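PDB 4ZXA: hydroquinone dioxygenase large subunit from Pseudomonas sp., which forms, with a small subunit, a two-subunit cupin-type iron(II)-dependent dioxygenase that probably opens the aromatic ring of hydroquinone. Local coordinates for residues 33-37 and 116-120; 75-79 and 125-129; 269-275 and 285-291; 263-269 and 310-316. One frame throughout, in Å; residues are numbered along the deposited sequence.

Contact 1: residues 33-37 and 116-120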
# COMPACT_ATOMS: atom_id res chain seq x y z
N GLN E 33 -19.14 15.80 -3.31
CA GLN E 33 -20.29 14.93 -3.33
C GLN E 33 -20.52 14.45 -4.75
O GLN E 33 -20.47 15.24 -5.70
CB GLN E 33 -21.54 15.69 -2.84
CG GLN E 33 -22.76 14.79 -2.62
CD GLN E 33 -22.68 14.04 -1.31
OE1 GLN E 33 -22.08 14.52 -0.35
NE2 GLN E 33 -23.26 12.84 -1.26
N LEU E 34 -20.75 13.16 -4.89
CA LEU E 34 -21.06 12.58 -6.18
C LEU E 34 -22.15 11.58 -5.91
O LEU E 34 -21.90 10.55 -5.30
CB LEU E 34 -19.82 11.91 -6.78
CG LEU E 34 -19.95 11.29 -8.17
CD1 LEU E 34 -20.50 12.31 -9.15
CD2 LEU E 34 -18.59 10.78 -8.64
N GLY E 35 -23.37 11.90 -6.34
CA GLY E 35 -24.52 11.10 -5.96
C GLY E 35 -24.43 10.87 -4.48
O GLY E 35 -24.29 11.81 -3.70
N ALA E 36 -24.45 9.61 -4.06
CA ALA E 36 -24.50 9.31 -2.64
C ALA E 36 -23.13 9.17 -2.01
O ALA E 36 -23.03 8.87 -0.82
CB ALA E 36 -25.34 8.05 -2.39
N PHE E 37 -22.07 9.38 -2.80
CA PHE E 37 -20.70 9.26 -2.30
C PHE E 37 -20.22 10.59 -1.75
O PHE E 37 -20.50 11.64 -2.30
CB PHE E 37 -19.72 8.83 -3.41
CG PHE E 37 -19.83 7.39 -3.81
CD1 PHE E 37 -19.27 6.41 -3.04
CD2 PHE E 37 -20.48 7.03 -4.97
CE1 PHE E 37 -19.36 5.07 -3.41
CE2 PHE E 37 -20.58 5.71 -5.34
CZ PHE E 37 -20.02 4.73 -4.55
N TYR E 116 -21.75 -0.47 -1.99
CA TYR E 116 -22.66 0.40 -2.72
C TYR E 116 -22.10 0.72 -4.11
O TYR E 116 -20.89 0.94 -4.26
CB TYR E 116 -22.93 1.68 -1.93
CG TYR E 116 -23.77 2.70 -2.66
CD1 TYR E 116 -25.16 2.58 -2.73
CD2 TYR E 116 -23.18 3.81 -3.25
CE1 TYR E 116 -25.93 3.55 -3.39
CE2 TYR E 116 -23.93 4.77 -3.90
CZ TYR E 116 -25.31 4.64 -3.98
OH TYR E 116 -26.03 5.60 -4.64
N THR E 117 -22.97 0.75 -5.11
CA THR E 117 -22.59 1.17 -6.46
C THR E 117 -23.57 2.23 -6.95
O THR E 117 -24.75 2.14 -6.64
CB THR E 117 -22.67 0.01 -7.47
OG1 THR E 117 -22.10 -1.18 -6.91
CG2 THR E 117 -21.95 0.39 -8.78
N GLU E 118 -23.09 3.21 -7.71
CA GLU E 118 -23.97 4.19 -8.33
C GLU E 118 -23.48 4.56 -9.72
O GLU E 118 -22.28 4.68 -9.93
CB GLU E 118 -24.10 5.46 -7.48
CG GLU E 118 -24.96 6.53 -8.17
CD GLU E 118 -25.42 7.63 -7.23
OE1 GLU E 118 -25.09 7.58 -6.02
OE2 GLU E 118 -26.12 8.56 -7.71
N ASN E 119 -24.41 4.73 -10.65
CA ASN E 119 -24.07 4.99 -12.05
C ASN E 119 -24.05 6.48 -12.37
O ASN E 119 -24.80 7.25 -11.79
CB ASN E 119 -25.06 4.27 -12.96
CG ASN E 119 -24.63 4.27 -14.41
OD1 ASN E 119 -25.08 5.09 -15.21
ND2 ASN E 119 -23.74 3.35 -14.77
N PHE E 120 -23.17 6.88 -13.29
CA PHE E 120 -23.01 8.31 -13.58
C PHE E 120 -22.78 8.58 -15.06
O PHE E 120 -22.14 7.79 -15.76
CB PHE E 120 -21.84 8.89 -12.78
CG PHE E 120 -22.07 8.93 -11.30
CD1 PHE E 120 -22.70 10.01 -10.71
CD2 PHE E 120 -21.65 7.89 -10.49
CE1 PHE E 120 -22.91 10.06 -9.33
CE2 PHE E 120 -21.86 7.92 -9.10
CZ PHE E 120 -22.50 9.02 -8.52

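Contact 2: residues 75-79 and 125-129. With H8N (4-hydroxybenzonitrile), chain J.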
# COMPACT_ATOMS: atom_id res chain seq x y z
N ALA E 75 -7.06 10.31 -16.86
CA ALA E 75 -6.25 10.42 -18.07
C ALA E 75 -6.69 9.38 -19.09
O ALA E 75 -6.57 9.61 -20.29
CB ALA E 75 -4.77 10.25 -17.74
N TRP E 76 -7.18 8.24 -18.61
CA TRP E 76 -7.56 7.13 -19.48
C TRP E 76 -9.03 7.20 -19.89
O TRP E 76 -9.51 6.35 -20.63
CB TRP E 76 -7.31 5.78 -18.79
CG TRP E 76 -5.89 5.54 -18.38
CD1 TRP E 76 -4.80 6.26 -18.76
CD2 TRP E 76 -5.42 4.53 -17.48
NE1 TRP E 76 -3.67 5.75 -18.16
CE2 TRP E 76 -4.03 4.69 -17.37
CE3 TRP E 76 -6.04 3.51 -16.75
CZ2 TRP E 76 -3.24 3.86 -16.58
CZ3 TRP E 76 -5.27 2.70 -15.96
CH2 TRP E 76 -3.88 2.88 -15.88
N GLY E 77 -9.76 8.19 -19.39
CA GLY E 77 -11.17 8.28 -19.69
C GLY E 77 -11.92 7.09 -19.15
O GLY E 77 -12.90 6.62 -19.74
N PHE E 78 -11.44 6.59 -18.00
CA PHE E 78 -12.03 5.44 -17.32
C PHE E 78 -11.74 4.11 -17.99
O PHE E 78 -12.27 3.08 -17.59
CB PHE E 78 -13.53 5.67 -17.04
CG PHE E 78 -13.78 6.87 -16.17
CD1 PHE E 78 -13.55 6.80 -14.80
CD2 PHE E 78 -14.20 8.07 -16.72
CE1 PHE E 78 -13.76 7.91 -13.97
CE2 PHE E 78 -14.41 9.18 -15.92
CZ PHE E 78 -14.19 9.11 -14.53
N PHE E 79 -10.87 4.14 -18.99
CA PHE E 79 -10.29 2.92 -19.53
C PHE E 79 -11.37 1.96 -20.00
O PHE E 79 -12.35 2.38 -20.62
CB PHE E 79 -9.42 2.27 -18.44
CG PHE E 79 -8.26 1.46 -18.99
CD1 PHE E 79 -7.83 1.63 -20.29
CD2 PHE E 79 -7.62 0.53 -18.19
CE1 PHE E 79 -6.76 0.88 -20.79
CE2 PHE E 79 -6.56 -0.23 -18.68
CZ PHE E 79 -6.13 -0.05 -19.98
N ILE E 125 -19.03 12.60 -13.60
CA ILE E 125 -18.00 11.96 -12.79
C ILE E 125 -16.61 12.42 -13.21
O ILE E 125 -15.72 12.58 -12.37
CB ILE E 125 -18.07 10.43 -12.82
CG1 ILE E 125 -16.97 9.83 -11.95
CG2 ILE E 125 -17.97 9.91 -14.24
CD1 ILE E 125 -17.25 8.43 -11.49
N MET E 126 -16.43 12.65 -14.51
CA MET E 126 -15.14 13.14 -15.01
C MET E 126 -14.85 14.55 -14.49
O MET E 126 -13.73 14.86 -14.12
CB MET E 126 -15.08 13.11 -16.55
CG MET E 126 -13.88 13.81 -17.14
SD MET E 126 -12.31 12.98 -16.79
CE MET E 126 -12.53 11.50 -17.79
N ALA E 127 -15.88 15.39 -14.47
CA ALA E 127 -15.72 16.77 -14.00
C ALA E 127 -15.41 16.77 -12.51
O ALA E 127 -14.50 17.47 -12.05
CB ALA E 127 -16.98 17.57 -14.28
N THR E 128 -16.15 15.96 -11.76
CA THR E 128 -15.89 15.80 -10.34
C THR E 128 -14.46 15.32 -10.10
O THR E 128 -13.74 15.88 -9.27
CB THR E 128 -16.87 14.82 -9.69
OG1 THR E 128 -18.21 15.21 -10.01
CG2 THR E 128 -16.69 14.80 -8.18
N PHE E 129 -14.04 14.29 -10.83
CA PHE E 129 -12.68 13.76 -10.65
C PHE E 129 -11.58 14.78 -10.97
O PHE E 129 -10.61 14.90 -10.23
CB PHE E 129 -12.48 12.46 -11.46
CG PHE E 129 -12.99 11.23 -10.78
CD1 PHE E 129 -13.95 11.31 -9.77
CD2 PHE E 129 -12.50 9.98 -11.13
CE1 PHE E 129 -14.42 10.17 -9.13
CE2 PHE E 129 -12.96 8.82 -10.51
CZ PHE E 129 -13.92 8.91 -9.51
NAA H8N J . -4.27 -3.00 -18.00
CAC H8N J . -3.42 -2.24 -18.09
CAI H8N J . -2.29 -1.27 -18.22
CAF H8N J . -1.02 -1.77 -18.48
CAD H8N J . 0.06 -0.91 -18.60
CAH H8N J . -0.18 0.45 -18.47
OAB H8N J . 0.88 1.32 -18.58
CAE H8N J . -1.45 0.96 -18.22
CAG H8N J . -2.52 0.09 -18.10

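Contact 3: residues 269-275 and 285-291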
# COMPACT_ATOMS: atom_id res chain seq x y z
N ASP E 269 14.05 -4.03 -20.33
CA ASP E 269 14.05 -4.40 -18.92
C ASP E 269 13.03 -5.49 -18.60
O ASP E 269 12.92 -6.47 -19.35
CB ASP E 269 13.88 -3.14 -18.07
CG ASP E 269 15.00 -2.14 -18.31
OD1 ASP E 269 16.14 -2.43 -17.88
OD2 ASP E 269 14.76 -1.09 -18.96
N GLU E 270 12.31 -5.35 -17.49
CA GLU E 270 11.33 -6.35 -17.10
C GLU E 270 10.23 -5.80 -16.22
O GLU E 270 10.43 -4.84 -15.48
CB GLU E 270 12.00 -7.56 -16.42
CG GLU E 270 12.60 -7.29 -15.04
CD GLU E 270 13.13 -8.55 -14.34
OE1 GLU E 270 13.21 -9.62 -14.99
OE2 GLU E 270 13.46 -8.49 -13.13
N ILE E 271 9.06 -6.43 -16.32
CA ILE E 271 7.90 -6.13 -15.50
C ILE E 271 7.31 -7.42 -14.94
O ILE E 271 7.28 -8.46 -15.62
CB ILE E 271 6.79 -5.39 -16.32
CG1 ILE E 271 7.31 -4.03 -16.84
CG2 ILE E 271 5.52 -5.20 -15.49
CD1 ILE E 271 6.31 -3.27 -17.69
N VAL E 272 6.83 -7.38 -13.70
CA VAL E 272 6.15 -8.54 -13.14
C VAL E 272 4.64 -8.32 -12.97
O VAL E 272 4.19 -7.33 -12.37
CB VAL E 272 6.76 -8.97 -11.79
CG1 VAL E 272 5.92 -10.11 -11.17
CG2 VAL E 272 8.19 -9.39 -11.98
N TRP E 273 3.86 -9.26 -13.49
CA TRP E 273 2.41 -9.18 -13.38
C TRP E 273 1.80 -10.23 -12.44
O TRP E 273 2.00 -11.42 -12.63
CB TRP E 273 1.77 -9.27 -14.77
CG TRP E 273 2.07 -8.09 -15.62
CD1 TRP E 273 3.12 -7.95 -16.48
CD2 TRP E 273 1.32 -6.86 -15.71
NE1 TRP E 273 3.07 -6.73 -17.10
CE2 TRP E 273 1.98 -6.04 -16.65
CE3 TRP E 273 0.15 -6.39 -15.10
CZ2 TRP E 273 1.51 -4.77 -16.98
CZ3 TRP E 273 -0.31 -5.12 -15.43
CH2 TRP E 273 0.37 -4.33 -16.36
N ASP E 274 1.08 -9.76 -11.42
CA ASP E 274 0.21 -10.63 -10.63
C ASP E 274 -1.06 -10.83 -11.41
O ASP E 274 -1.73 -9.85 -11.77
CB ASP E 274 -0.17 -9.95 -9.31
CG ASP E 274 0.54 -10.55 -8.11
OD1 ASP E 274 1.67 -11.09 -8.27
OD2 ASP E 274 -0.02 -10.47 -7.00
N VAL E 275 -1.43 -12.07 -11.69
CA VAL E 275 -2.64 -12.31 -12.45
C VAL E 275 -3.61 -13.17 -11.67
O VAL E 275 -3.27 -14.28 -11.26
CB VAL E 275 -2.35 -12.95 -13.80
CG1 VAL E 275 -3.65 -13.22 -14.55
CG2 VAL E 275 -1.39 -12.06 -14.60
N ALA E 285 -1.76 -16.77 -12.12
CA ALA E 285 -0.41 -16.80 -12.62
C ALA E 285 0.42 -15.62 -12.14
O ALA E 285 -0.12 -14.59 -11.74
CB ALA E 285 -0.43 -16.87 -14.16
N ARG E 286 1.73 -15.80 -12.15
CA ARG E 286 2.67 -14.73 -11.91
C ARG E 286 3.60 -14.63 -13.12
O ARG E 286 4.44 -15.49 -13.34
CB ARG E 286 3.47 -14.97 -10.62
CG ARG E 286 4.28 -13.77 -10.17
CD ARG E 286 5.07 -14.07 -8.91
NE ARG E 286 5.57 -12.86 -8.27
CZ ARG E 286 6.83 -12.42 -8.37
NH1 ARG E 286 7.73 -13.09 -9.10
NH2 ARG E 286 7.18 -11.31 -7.73
N ILE E 287 3.42 -13.59 -13.92
CA ILE E 287 4.14 -13.47 -15.18
C ILE E 287 5.28 -12.44 -15.14
O ILE E 287 5.06 -11.27 -14.85
CB ILE E 287 3.18 -13.12 -16.33
CG1 ILE E 287 2.04 -14.13 -16.41
CG2 ILE E 287 3.91 -13.04 -17.67
CD1 ILE E 287 1.22 -13.98 -17.67
N THR E 288 6.49 -12.90 -15.44
CA THR E 288 7.65 -12.02 -15.52
C THR E 288 7.94 -11.77 -16.98
O THR E 288 8.23 -12.69 -17.73
CB THR E 288 8.87 -12.66 -14.87
OG1 THR E 288 8.59 -13.00 -13.51
CG2 THR E 288 10.06 -11.70 -14.92
N MET E 289 7.86 -10.52 -17.41
CA MET E 289 8.06 -10.22 -18.81
C MET E 289 9.40 -9.53 -19.02
O MET E 289 9.66 -8.45 -18.48
CB MET E 289 6.91 -9.39 -19.39
CG MET E 289 5.58 -10.16 -19.50
SD MET E 289 4.30 -9.37 -20.54
CE MET E 289 4.98 -9.56 -22.20
N ARG E 290 10.26 -10.18 -19.79
CA ARG E 290 11.59 -9.68 -20.09
C ARG E 290 11.65 -9.12 -21.50
O ARG E 290 10.73 -9.32 -22.30
CB ARG E 290 12.62 -10.81 -19.92
CG ARG E 290 12.54 -11.50 -18.57
CD ARG E 290 13.76 -12.36 -18.29
NE ARG E 290 13.80 -12.71 -16.88
CZ ARG E 290 13.73 -13.95 -16.40
NH1 ARG E 290 13.66 -15.00 -17.22
NH2 ARG E 290 13.76 -14.14 -15.09
N ALA E 291 12.73 -8.42 -21.80
CA ALA E 291 12.88 -7.76 -23.09
C ALA E 291 12.59 -8.72 -24.23
O ALA E 291 13.19 -9.80 -24.33
CB ALA E 291 14.29 -7.16 -23.22
O HOH W 1 15.10 -7.96 -19.82

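Contact 4: residues 263-269 and 310-316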
# COMPACT_ATOMS: atom_id res chain seq x y z
N TRP E 263 -2.79 -7.21 -25.22
CA TRP E 263 -1.47 -7.70 -25.59
C TRP E 263 -0.35 -6.79 -25.08
O TRP E 263 -0.37 -5.58 -25.28
CB TRP E 263 -1.36 -7.88 -27.11
CG TRP E 263 -2.24 -8.99 -27.63
CD1 TRP E 263 -3.56 -8.90 -27.95
CD2 TRP E 263 -1.85 -10.34 -27.91
NE1 TRP E 263 -4.02 -10.12 -28.42
CE2 TRP E 263 -2.99 -11.02 -28.40
CE3 TRP E 263 -0.64 -11.05 -27.82
CZ2 TRP E 263 -2.96 -12.36 -28.77
CZ3 TRP E 263 -0.62 -12.37 -28.18
CH2 TRP E 263 -1.76 -13.01 -28.66
N PHE E 264 0.62 -7.40 -24.41
CA PHE E 264 1.79 -6.70 -23.91
C PHE E 264 3.05 -7.21 -24.64
O PHE E 264 3.29 -8.42 -24.69
CB PHE E 264 1.95 -6.97 -22.41
CG PHE E 264 0.87 -6.36 -21.54
CD1 PHE E 264 0.02 -5.38 -22.03
CD2 PHE E 264 0.72 -6.76 -20.22
CE1 PHE E 264 -0.98 -4.82 -21.21
CE2 PHE E 264 -0.26 -6.20 -19.40
CZ PHE E 264 -1.12 -5.23 -19.90
N ILE E 265 3.83 -6.31 -25.23
CA ILE E 265 5.17 -6.66 -25.74
C ILE E 265 6.23 -5.89 -24.96
O ILE E 265 6.34 -4.67 -25.11
CB ILE E 265 5.38 -6.22 -27.18
CG1 ILE E 265 4.15 -6.53 -28.05
CG2 ILE E 265 6.66 -6.86 -27.73
CD1 ILE E 265 4.14 -7.89 -28.64
N GLN E 266 7.00 -6.60 -24.13
CA GLN E 266 7.98 -5.93 -23.28
C GLN E 266 9.23 -5.54 -24.08
O GLN E 266 9.92 -6.40 -24.64
CB GLN E 266 8.32 -6.82 -22.07
CG GLN E 266 9.18 -6.15 -21.00
CD GLN E 266 8.43 -5.05 -20.27
OE1 GLN E 266 7.23 -5.17 -20.04
NE2 GLN E 266 9.13 -3.98 -19.90
N MET E 267 9.52 -4.24 -24.16
CA MET E 267 10.58 -3.80 -25.06
C MET E 267 11.94 -3.62 -24.39
O MET E 267 12.98 -3.89 -25.00
CB MET E 267 10.18 -2.53 -25.83
CG MET E 267 9.14 -2.79 -26.90
SD MET E 267 8.74 -1.35 -27.90
CE MET E 267 8.40 -0.13 -26.64
N SER E 268 11.93 -3.18 -23.13
CA SER E 268 13.17 -3.07 -22.36
C SER E 268 12.97 -3.54 -20.93
O SER E 268 11.87 -3.47 -20.39
CB SER E 268 13.67 -1.62 -22.34
OG SER E 268 13.22 -0.95 -21.19
N ASP E 269 14.05 -4.03 -20.33
CA ASP E 269 14.05 -4.40 -18.92
C ASP E 269 13.03 -5.49 -18.60
O ASP E 269 12.92 -6.47 -19.35
CB ASP E 269 13.88 -3.14 -18.07
CG ASP E 269 15.00 -2.14 -18.31
OD1 ASP E 269 16.14 -2.43 -17.88
OD2 ASP E 269 14.76 -1.09 -18.96
N ARG E 310 12.35 1.89 -14.48
CA ARG E 310 11.60 2.45 -15.59
C ARG E 310 11.89 1.63 -16.85
O ARG E 310 13.04 1.60 -17.31
CB ARG E 310 11.97 3.91 -15.82
CG ARG E 310 10.83 4.80 -16.31
CD ARG E 310 11.36 6.20 -16.59
NE ARG E 310 10.35 7.19 -16.94
CZ ARG E 310 9.59 7.82 -16.04
NH1 ARG E 310 9.70 7.53 -14.74
NH2 ARG E 310 8.71 8.72 -16.44
N SER E 311 10.85 1.00 -17.40
CA SER E 311 10.99 0.12 -18.56
C SER E 311 10.06 0.48 -19.71
O SER E 311 9.02 1.11 -19.51
CB SER E 311 10.74 -1.33 -18.14
OG SER E 311 9.44 -1.48 -17.61
N MET E 312 10.42 0.05 -20.91
CA MET E 312 9.64 0.38 -22.08
C MET E 312 8.68 -0.75 -22.37
O MET E 312 9.11 -1.88 -22.63
CB MET E 312 10.55 0.62 -23.27
CG MET E 312 11.61 1.67 -23.00
SD MET E 312 12.50 2.06 -24.52
CE MET E 312 13.49 3.46 -23.98
N LEU E 313 7.39 -0.47 -22.28
CA LEU E 313 6.37 -1.48 -22.52
C LEU E 313 5.48 -1.07 -23.69
O LEU E 313 5.01 0.06 -23.76
CB LEU E 313 5.50 -1.73 -21.28
CG LEU E 313 4.23 -2.58 -21.50
CD1 LEU E 313 4.59 -4.02 -21.88
CD2 LEU E 313 3.36 -2.59 -20.28
N MET E 314 5.26 -1.99 -24.61
CA MET E 314 4.33 -1.72 -25.68
C MET E 314 2.97 -2.35 -25.36
O MET E 314 2.87 -3.57 -25.23
CB MET E 314 4.86 -2.26 -27.00
CG MET E 314 3.82 -2.22 -28.11
SD MET E 314 3.51 -0.54 -28.66
CE MET E 314 5.01 -0.17 -29.56
N VAL E 315 1.94 -1.51 -25.22
CA VAL E 315 0.57 -1.99 -25.07
C VAL E 315 -0.13 -1.91 -26.42
O VAL E 315 -0.24 -0.83 -27.03
CB VAL E 315 -0.24 -1.18 -24.01
CG1 VAL E 315 -1.65 -1.77 -23.85
CG2 VAL E 315 0.50 -1.14 -22.67
N TRP E 316 -0.58 -3.05 -26.92
CA TRP E 316 -1.18 -3.09 -28.24
C TRP E 316 -2.71 -3.14 -28.11
O TRP E 316 -3.28 -4.14 -27.68
CB TRP E 316 -0.64 -4.28 -29.02
CG TRP E 316 -1.27 -4.50 -30.36
CD1 TRP E 316 -1.64 -3.56 -31.28
CD2 TRP E 316 -1.59 -5.78 -30.93
NE1 TRP E 316 -2.17 -4.18 -32.40
CE2 TRP E 316 -2.16 -5.53 -32.20
CE3 TRP E 316 -1.48 -7.10 -30.48
CZ2 TRP E 316 -2.59 -6.56 -33.03
CZ3 TRP E 316 -1.91 -8.12 -31.31
CH2 TRP E 316 -2.47 -7.85 -32.57

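Contact 1: residues 33-37 and 116-120
F37, F120 and Y116 carry this contact, where a tight turn, bringing F37, meets strand 116-120, bringing the other two rings. Y116 aims its edge at the face of F37 in an offset edge-to-face pair, the planes 62° apart and Y116 CD2 3.5 Å from F37 CZ. F120 gives one face to L34, whose CG stands 3.3 Å above the ring plane, displaced toward the rim. L34 can reach it because its CG lies opposite the backbone N (chi1 -178°), which carries the isobutyl end to the ring. G35, at positive phi in the type II' turn L34 to F37, lays its CA at the edge of F120. The polar part is E118: its OE1 accepts A36 N at 2.9 Å on its syn side and Y116 OH at 2.6 Å. The donors come from opposite faces of the carboxylate plane, so they should limit its rotation and tie the tyrosine to the turn. W50 of strand 45-52 touches both F37 and Y116, strand 97-102 hydrogen-bonds along 116-120, and I125 of helix 122-136 packs on L34 and F120, so the turn joining strands 32-34 and 37-41 lies against an outer strand of the eight-stranded sheet.

Contact 2: residues 75-79 and 125-129
M126 and F78 meet because of how each side chain turns. The methionine leaves its helix with CG opposite the backbone N (chi1 170°), then bends at both later torsions, which brings CE back to 3.5 Å from F78 CE2. F78 in turn holds CG away from its own carbonyl carbon (chi1 -60°), and its ring reaches across to helix 122-136. There three side chains receive its outer end. I125 CG1 comes to 3.9 Å from F78 CZ, and F129 CE2 lies in the plane of the F78 ring at its edge, 3.7 Å from F78 CE1. The two phenylalanine rings meet obliquely, their planes inclined at 52°. The M126 sulfur makes a Met-aromatic contact, its SD lying obliquely 5.5 Å from the F78 ring centroid. An alanine at F78 is likely to open a gap between loop and helix, leaving the M126 methyl and the F129 ring without their common partner. G77, which ends helix 63-75 in a Schellman motif, also lies within the type I' turn from W76 to F79. The turn sends F78 to the helix while the rings of W76 and F79 line the ligand pocket: W76 CZ2 is 3.8 Å from CAE of 4-hydroxybenzonitrile, and F79 has the nitrile NAA at its edge and its ring against H256, a cadmium ligand.

Contact 3: residues 269-275 and 285-291
I271, W273 and V275 exchange paired backbone hydrogen bonds with M289, I287 and A285, six in all, making a regular antiparallel ladder. The shortest runs from W273 N to I287 O at 2.7 Å; the straightest, M289 N to I271 O at 2.8 Å, has an N-H...O angle of 179°. At the open end of the hairpin a water bridges the strands, donating to D269 O and accepting from A291 N. On the face that holds E270, its carboxylate and the R290 guanidinium lie side by side and nearly coplanar, but their salt bridge is long, 3.7 Å from E270 OE1 to R290 NE; R290 NH1 also bonds K22 O of the small subunit. Further along, R286 has CG opposite its backbone N (chi1 -169°) and stretches straight to NE, setting its guanidinium face-on to V272 CG1, which stands over the centre 3.7 Å from R286 CZ. V272 CG2 leans toward T288 OG1. The other face is apolar: W273 CB and I287 CB are 4.4 Å apart. On this face M289 SD lies obliquely 5.2 Å from the centroid of the five-membered ring of W273, a Met-aromatic contact. Strand 301-307 pairs with 270-277 on its other side, strand 293-297 packs on W273, I287 and M289, and beyond 285-288 a strand of the small subunit continues the sheet.

Contact 4: residues 263-269 and 310-316
I265 and M314 meet at the middle of this buried strand pair, I265 CB 4.0 Å from M314 CB, and from the loop beyond, M267 SD comes to M314 CB, the two side chains crossing obliquely. On the opposite face F264 runs alongside V315, whose CG1 touches the ring edge 4.1 Å from F264 CE1. Farther out W263 and W316 lie side by side: W316 CZ3 rests 3.7 Å above one face of the W263 ring, toward its rim, while W316 CE3 presses on W263 CB; the planes are oblique at 54°. I265 and M314 exchange paired backbone hydrogen bonds, and W316 N bonds to W263 O. The polar edge follows where the strand gives way to a loop. M312 O accepts both M267 N and S268 N, the hydrogen-bond pattern of a classic beta bulge. S268 OG takes M312 N at 3.0 Å and donates to D269 OD2 at 2.7 Å, which links loop and strand. The bend at chi2 (69°) turns Q266 NE2 to S268 O, 2.8 Å away, nearly straight and in the plane of the Q266 amide. A leucine in place of Q266 would probably leave S268 O without that donor and the loop freer to move. Strands 262-266 and 310-318 run antiparallel within one sheet of the cupin fold; F264 lines the 4-hydroxybenzonitrile pocket and meets the ring of W273 on the facing sheet.

Overall arrangement
Contacts 1 and 2 belong to the N-terminal family region and share a seam: L34 and F120 of contact 1 pack on I125 of contact 2. Contacts 3 and 4 lie about 35 Å from contact 1 between centres, although contacts 1 and 3 reach the same eight-stranded sheet; they share D269 and touch through I271 with Q266 and W273 with F264. Contacts 2 and 4 are buried, contacts 1 and 3 only partly. Their chemistry differs with the elements joined: ring and methionine packing in contact 2, a twice-bonded carboxylate beside rings in contact 1, and backbone ladders in contacts 3 and 4, with charged groups on one face of contact 3. Contacts 2, 3 and 4 all contribute aromatic residues to the ligand pocket.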